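Local coordinates for protein meta cleavage compound hydrolase (PDB 1J1I) that hydrolyses a carbon-carbon bond of the ring-opened meta-cleavage product of carbazole, probably releasing anthranilate, at residues Tyr16-Val21 and Arg29-Gly34; His65-Ala70 and Lys100-Asp105. All blocks are in the same frame, centred on the assembly; numbering follows the deposited sequence.

Contact 1 of 2, residues Tyr16-Val21 and Arg29-Gly34; sequences YVERFV and RYLEAG. Unlike the reference sequence in segment 16-21: Tyr16 (reference Phe).
Residues Val17-Val21 and Arg29-Ala33 run antiparallel as the two arms of a beta hairpin, their axes 4.7 Å apart at closest and 139° between their directions; Val17 with Glu32 and Arg19 with Tyr30 are the hydrogen-bonded pairs, each joined by two N-H...O bonds of 2.9 Å between backbone N and O atoms. On the face of Arg19 and Tyr30, CB of Arg19 sits over the Tyr30 ring in a CH-pi contact, 3.6 Å from the centroid. Tyr30 CG lies between its backbone N and carbonyl carbon (chi1 62°), which lays the ring beneath the opposite strand, and its OH shares a water with Phe20 O. Replacing Tyr30 with an alanine would probably leave Arg19 CB without its aromatic floor and the water at Phe20 O without its second partner. On the other face a salt bridge runs diagonally between the two non-hydrogen-bonded pairs, Glu18-Leu31 and Phe20-Arg29: Glu18 OE2 takes Arg29 NE at 2.8 Å, on the anti side of the carboxylate, with a weak bond from NH2. The two flat groups stand 66° apart. Arg29 CG lies over a face of the Phe20 ring, 4.2 Å from the centroid, with CB beside CE2; the bend at chi2 turns the chain beyond CG toward Glu18. At the start of the hairpin Tyr16 lies alongside Leu31, Tyr16 CD1 to Leu31 CG 3.8 Å. Its OH bonds to Glu52. Glu18 OE2 also forms a salt bridge with Lys78, and Asp72 and Glu50 hold Arg29 NH1. The hairpin forms one edge of the central sheet: Arg29-Ala33 pairs with strand 67-71, Val21 and Tyr30 meet Phe98 of helix 88-101, and helix 59-62 packs against Tyr16, Leu31 and Ala33 through Ile59.

Contact 2 of 2, residues His65-Ala70 and Lys100-Asp105; sequences HYRVIA and KAMNFD
Arg67 reaches from a strand of the alpha/beta-hydrolase sheet to the chain leaving helix 88-101, and its guanidinium takes hold of Asn103 end-on. NH2 gives a nearly straight bond to Asn103 OD1, 2.9 Å with 165° at the hydrogen, while NH1 donates to the backbone O of the same residue at 3.2 Å. NH1 also makes a weak bond to OD1. Both oxygens lie practically in the guanidinium plane, whereas the amide plane stands 79° from it; seen from the acceptors, the NH1 donor sits well above the plane of the backbone carbonyl. The side-chain and main-chain oxygens of one residue thus fix the rotation of the arginine head. Phe104 adds an apolar neighbour: its ring is turned edge-on toward NH1, CE2 lying 3.6 Å from that nitrogen. Beside the polar group, Ile69 and Met102 reach toward each other tip to tip, CD1 to CE 4.0 Å, and the same methyl touches Arg67 NH2.

Further out, the shape of each chain explains these meetings. Arg67 is extended from CG to NE, with CG anti to the backbone N (chi1 -179°), which carries its head across a wide gap: Arg67 CA and Phe104 CA are 10.3 Å apart. At Met102 the chain turns out of the helix; the side chain folds back at chi2 and chi3, bringing CE toward the sheet. Its CB lies over one face of the Phe104 ring. Pro38 and Ile40 of strand 38-42 touch that ring, and Tyr30 of strand 26-33 touches both Ile69 and Met102. Glu32 forms a salt bridge with Arg67 NE. On the apolar side, Ile69 CG1 lies near the plane of the Phe104 ring, at its edge, 4.5 Å from CZ.

In the fold
Contacts 1 and 2 follow one another along the chain, with centres about 10 Å apart, and meet because strands 26-33 and 67-71 are neighbours in one sheet. The salt bridge between them is short, Glu32 OE2 of contact 1 lying 2.6 Å from Arg67 NE of contact 2, and OE2 also comes near NH2. A probable backbone bond from Val68 N to Ala33 O, 2.7 Å, joins the strands, and Tyr30 CE2 packs on Met102 CE at 3.5 Å. Both contacts lie about 16 Å from the chain's centre, measured between centres, on the same side of it, and away from the probable active-site residues Ser114, Asp233 and His261.

Contact 1 of 2, residues Tyr16-Val21 and Arg29-Gly34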
loop_
_atom_site.group_PDB
_atom_site.type_symbol
_atom_site.label_atom_id
_atom_site.label_comp_id
_atom_site.label_asym_id
_atom_site.label_seq_id
_atom_site.Cartn_x
_atom_site.Cartn_y
_atom_site.Cartn_z
ATOM N N TYR A 16 -0.400 25.963 9.294
ATOM C CA TYR A 16 -1.015 26.272 8.010
ATOM C C TYR A 16 -1.815 27.552 8.167
ATOM O O TYR A 16 -2.163 27.935 9.285
ATOM C CB TYR A 16 -1.933 25.123 7.574
ATOM C CG TYR A 16 -2.858 24.633 8.665
ATOM C CD1 TYR A 16 -3.986 25.365 9.037
ATOM C CD2 TYR A 16 -2.589 23.445 9.345
ATOM C CE1 TYR A 16 -4.822 24.925 10.063
ATOM C CE2 TYR A 16 -3.416 22.997 10.370
ATOM C CZ TYR A 16 -4.530 23.740 10.724
ATOM O OH TYR A 16 -5.350 23.296 11.735
ATOM N N VAL A 17 -2.103 28.216 7.055
ATOM C CA VAL A 17 -2.867 29.455 7.103
ATOM C C VAL A 17 -4.199 29.298 6.379
ATOM O O VAL A 17 -4.310 28.526 5.426
ATOM C CB VAL A 17 -2.084 30.616 6.459
ATOM C CG1 VAL A 17 -2.858 31.912 6.629
ATOM C CG2 VAL A 17 -0.704 30.731 7.095
ATOM N N GLU A 18 -5.209 30.031 6.838
ATOM C CA GLU A 18 -6.533 29.972 6.235
ATOM C C GLU A 18 -6.657 31.056 5.170
ATOM O O GLU A 18 -6.289 32.211 5.397
ATOM C CB GLU A 18 -7.606 30.158 7.304
ATOM C CG GLU A 18 -9.021 30.046 6.778
ATOM C CD GLU A 18 -10.038 30.341 7.847
ATOM O OE1 GLU A 18 -10.071 31.492 8.330
ATOM O OE2 GLU A 18 -10.798 29.425 8.212
ATOM N N ARG A 19 -7.187 30.675 4.014
ATOM C CA ARG A 19 -7.338 31.589 2.884
ATOM C C ARG A 19 -8.709 31.432 2.237
ATOM O O ARG A 19 -9.404 30.439 2.459
ATOM C CB ARG A 19 -6.268 31.276 1.833
ATOM C CG ARG A 19 -5.205 32.337 1.608
ATOM C CD ARG A 19 -4.195 32.413 2.732
ATOM N NE ARG A 19 -2.931 32.967 2.248
ATOM C CZ ARG A 19 -1.941 33.388 3.029
ATOM N NH1 ARG A 19 -2.058 33.332 4.346
ATOM N NH2 ARG A 19 -0.826 33.861 2.489
ATOM N N PHE A 20 -9.090 32.415 1.424
ATOM C CA PHE A 20 -10.364 32.375 0.720
ATOM C C PHE A 20 -10.147 32.790 -0.730
ATOM O O PHE A 20 -9.284 33.618 -1.025
ATOM C CB PHE A 20 -11.384 33.310 1.377
ATOM C CG PHE A 20 -11.796 32.887 2.761
ATOM C CD1 PHE A 20 -10.980 33.143 3.859
ATOM C CD2 PHE A 20 -13.004 32.232 2.964
ATOM C CE1 PHE A 20 -11.364 32.753 5.144
ATOM C CE2 PHE A 20 -13.399 31.837 4.242
ATOM C CZ PHE A 20 -12.579 32.097 5.335
ATOM N N VAL A 21 -10.924 32.209 -1.635
ATOM C CA VAL A 21 -10.806 32.525 -3.050
ATOM C C VAL A 21 -12.166 32.396 -3.729
ATOM O O VAL A 21 -13.001 31.602 -3.311
ATOM C CB VAL A 21 -9.798 31.568 -3.748
ATOM C CG1 VAL A 21 -10.325 30.134 -3.723
ATOM C CG2 VAL A 21 -9.546 32.018 -5.180
ATOM N N ARG A 29 -13.170 28.425 1.075
ATOM C CA ARG A 29 -12.174 28.477 2.134
ATOM C C ARG A 29 -11.225 27.297 2.036
ATOM O O ARG A 29 -11.651 26.162 1.817
ATOM C CB ARG A 29 -12.860 28.448 3.503
ATOM C CG ARG A 29 -11.904 28.381 4.690
ATOM C CD ARG A 29 -12.062 27.070 5.443
ATOM N NE ARG A 29 -11.413 27.113 6.749
ATOM C CZ ARG A 29 -11.612 26.217 7.709
ATOM N NH1 ARG A 29 -12.443 25.201 7.512
ATOM N NH2 ARG A 29 -10.990 26.346 8.874
ATOM N N TYR A 30 -9.935 27.567 2.193
ATOM C CA TYR A 30 -8.947 26.505 2.164
ATOM C C TYR A 30 -7.836 26.755 3.169
ATOM O O TYR A 30 -7.667 27.870 3.665
ATOM C CB TYR A 30 -8.348 26.327 0.758
ATOM C CG TYR A 30 -7.596 27.512 0.182
ATOM C CD1 TYR A 30 -8.276 28.592 -0.388
ATOM C CD2 TYR A 30 -6.199 27.522 0.140
ATOM C CE1 TYR A 30 -7.582 29.650 -0.996
ATOM C CE2 TYR A 30 -5.497 28.571 -0.460
ATOM C CZ TYR A 30 -6.197 29.630 -1.029
ATOM O OH TYR A 30 -5.508 30.654 -1.645
ATOM N N LEU A 31 -7.103 25.694 3.479
ATOM C CA LEU A 31 -5.975 25.754 4.396
ATOM C C LEU A 31 -4.744 25.524 3.530
ATOM O O LEU A 31 -4.755 24.663 2.650
ATOM C CB LEU A 31 -6.088 24.647 5.446
ATOM C CG LEU A 31 -6.899 24.860 6.728
ATOM C CD1 LEU A 31 -8.088 25.764 6.495
ATOM C CD2 LEU A 31 -7.325 23.502 7.257
ATOM N N GLU A 32 -3.686 26.288 3.765
ATOM C CA GLU A 32 -2.478 26.127 2.970
ATOM C C GLU A 32 -1.208 26.065 3.804
ATOM O O GLU A 32 -1.078 26.751 4.820
ATOM C CB GLU A 32 -2.372 27.255 1.943
ATOM C CG GLU A 32 -1.034 27.306 1.230
ATOM C CD GLU A 32 -1.027 28.293 0.084
ATOM O OE1 GLU A 32 -1.796 29.276 0.140
ATOM O OE2 GLU A 32 -0.243 28.093 -0.865
ATOM N N ALA A 33 -0.278 25.229 3.350
ATOM C CA ALA A 33 1.009 25.035 4.006
ATOM C C ALA A 33 1.967 24.342 3.045
ATOM O O ALA A 33 1.553 23.514 2.232
ATOM C CB ALA A 33 0.837 24.181 5.256
ATOM N N GLY A 34 3.247 24.687 3.130
ATOM C CA GLY A 34 4.228 24.048 2.275
ATOM C C GLY A 34 4.518 24.690 0.935
ATOM O O GLY A 34 3.861 25.642 0.520
HETATM O O HOH W 1 -6.683 33.137 -1.832
#

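Contact 2 of 2, residues His65-Ala70 and Lys100-Asp105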
loop_
_atom_site.group_PDB
_atom_site.type_symbol
_atom_site.label_atom_id
_atom_site.label_comp_id
_atom_site.label_asym_id
_atom_site.label_seq_id
_atom_site.Cartn_x
_atom_site.Cartn_y
_atom_site.Cartn_z
ATOM N N HIS A 65 7.016 18.361 1.933
ATOM C CA HIS A 65 7.424 18.056 0.566
ATOM C C HIS A 65 6.554 18.641 -0.544
ATOM O O HIS A 65 6.955 18.622 -1.706
ATOM C CB HIS A 65 7.486 16.537 0.391
ATOM C CG HIS A 65 8.331 15.847 1.414
ATOM N ND1 HIS A 65 9.702 15.979 1.460
ATOM C CD2 HIS A 65 7.996 15.039 2.450
ATOM C CE1 HIS A 65 10.175 15.284 2.479
ATOM N NE2 HIS A 65 9.162 14.705 3.096
ATOM N N TYR A 66 5.370 19.143 -0.199
ATOM C CA TYR A 66 4.470 19.704 -1.208
ATOM C C TYR A 66 3.712 20.929 -0.722
ATOM O O TYR A 66 3.706 21.244 0.467
ATOM C CB TYR A 66 3.418 18.669 -1.631
ATOM C CG TYR A 66 3.973 17.401 -2.219
ATOM C CD1 TYR A 66 4.359 16.338 -1.403
ATOM C CD2 TYR A 66 4.160 17.282 -3.594
ATOM C CE1 TYR A 66 4.924 15.185 -1.946
ATOM C CE2 TYR A 66 4.723 16.138 -4.148
ATOM C CZ TYR A 66 5.105 15.095 -3.319
ATOM O OH TYR A 66 5.686 13.977 -3.867
ATOM N N ARG A 67 3.072 21.617 -1.665
ATOM C CA ARG A 67 2.240 22.767 -1.339
ATOM C C ARG A 67 0.888 22.117 -1.055
ATOM O O ARG A 67 0.210 21.657 -1.975
ATOM C CB ARG A 67 2.111 23.717 -2.534
ATOM C CG ARG A 67 1.274 24.952 -2.233
ATOM C CD ARG A 67 1.020 25.790 -3.476
ATOM N NE ARG A 67 0.145 26.919 -3.179
ATOM C CZ ARG A 67 -0.423 27.694 -4.096
ATOM N NH1 ARG A 67 -0.215 27.465 -5.386
ATOM N NH2 ARG A 67 -1.198 28.700 -3.719
ATOM N N VAL A 68 0.510 22.064 0.217
ATOM C CA VAL A 68 -0.744 21.440 0.621
ATOM C C VAL A 68 -1.908 22.425 0.669
ATOM O O VAL A 68 -1.824 23.476 1.307
ATOM C CB VAL A 68 -0.598 20.773 1.999
ATOM C CG1 VAL A 68 -1.889 20.076 2.375
ATOM C CG2 VAL A 68 0.572 19.785 1.977
ATOM N N ILE A 69 -2.998 22.063 0.002
ATOM C CA ILE A 69 -4.193 22.900 -0.068
ATOM C C ILE A 69 -5.415 22.069 0.331
ATOM O O ILE A 69 -5.863 21.209 -0.430
ATOM C CB ILE A 69 -4.390 23.435 -1.514
ATOM C CG1 ILE A 69 -3.171 24.267 -1.946
ATOM C CG2 ILE A 69 -5.685 24.235 -1.611
ATOM C CD1 ILE A 69 -3.021 25.620 -1.251
ATOM N N ALA A 70 -5.936 22.317 1.532
ATOM C CA ALA A 70 -7.105 21.600 2.039
ATOM C C ALA A 70 -8.335 22.475 1.794
ATOM O O ALA A 70 -8.525 23.491 2.459
ATOM C CB ALA A 70 -6.939 21.313 3.533
ATOM N N LYS A 100 -9.087 25.843 -10.987
ATOM C CA LYS A 100 -8.825 26.882 -11.982
ATOM C C LYS A 100 -8.561 28.241 -11.323
ATOM O O LYS A 100 -7.667 28.974 -11.739
ATOM C CB LYS A 100 -10.017 27.012 -12.936
ATOM C CG LYS A 100 -10.372 25.731 -13.674
ATOM C CD LYS A 100 -9.227 25.249 -14.544
ATOM C CE LYS A 100 -8.959 26.203 -15.694
ATOM N NZ LYS A 100 -10.156 26.365 -16.562
ATOM N N ALA A 101 -9.347 28.568 -10.300
ATOM C CA ALA A 101 -9.208 29.838 -9.592
ATOM C C ALA A 101 -7.893 29.945 -8.820
ATOM O O ALA A 101 -7.395 31.050 -8.577
ATOM C CB ALA A 101 -10.388 30.037 -8.643
ATOM N N MET A 102 -7.341 28.805 -8.414
ATOM C CA MET A 102 -6.080 28.807 -7.684
ATOM C C MET A 102 -4.917 29.097 -8.633
ATOM O O MET A 102 -5.049 28.990 -9.851
ATOM C CB MET A 102 -5.865 27.466 -6.973
ATOM C CG MET A 102 -6.712 27.296 -5.715
ATOM S SD MET A 102 -6.399 28.590 -4.479
ATOM C CE MET A 102 -4.836 28.036 -3.810
ATOM N N ASN A 103 -3.780 29.484 -8.069
ATOM C CA ASN A 103 -2.616 29.802 -8.880
ATOM C C ASN A 103 -1.695 28.599 -9.052
ATOM O O ASN A 103 -0.653 28.499 -8.399
ATOM C CB ASN A 103 -1.859 30.992 -8.265
ATOM C CG ASN A 103 -1.433 30.748 -6.823
ATOM O OD1 ASN A 103 -2.170 30.153 -6.031
ATOM N ND2 ASN A 103 -0.242 31.233 -6.470
ATOM N N PHE A 104 -2.094 27.687 -9.937
ATOM C CA PHE A 104 -1.312 26.486 -10.211
ATOM C C PHE A 104 -0.656 26.569 -11.580
ATOM O O PHE A 104 -1.311 26.883 -12.571
ATOM C CB PHE A 104 -2.211 25.253 -10.153
ATOM C CG PHE A 104 -2.846 25.033 -8.814
ATOM C CD1 PHE A 104 -4.142 24.538 -8.722
ATOM C CD2 PHE A 104 -2.142 25.293 -7.641
ATOM C CE1 PHE A 104 -4.731 24.303 -7.483
ATOM C CE2 PHE A 104 -2.721 25.061 -6.397
ATOM C CZ PHE A 104 -4.020 24.564 -6.319
ATOM N N ASP A 105 0.639 26.278 -11.636
ATOM C CA ASP A 105 1.372 26.328 -12.898
ATOM C C ASP A 105 1.068 25.118 -13.769
ATOM O O ASP A 105 1.191 25.184 -14.995
ATOM C CB ASP A 105 2.884 26.388 -12.646
ATOM C CG ASP A 105 3.276 27.504 -11.699
ATOM O OD1 ASP A 105 2.793 28.641 -11.884
ATOM O OD2 ASP A 105 4.076 27.244 -10.774
#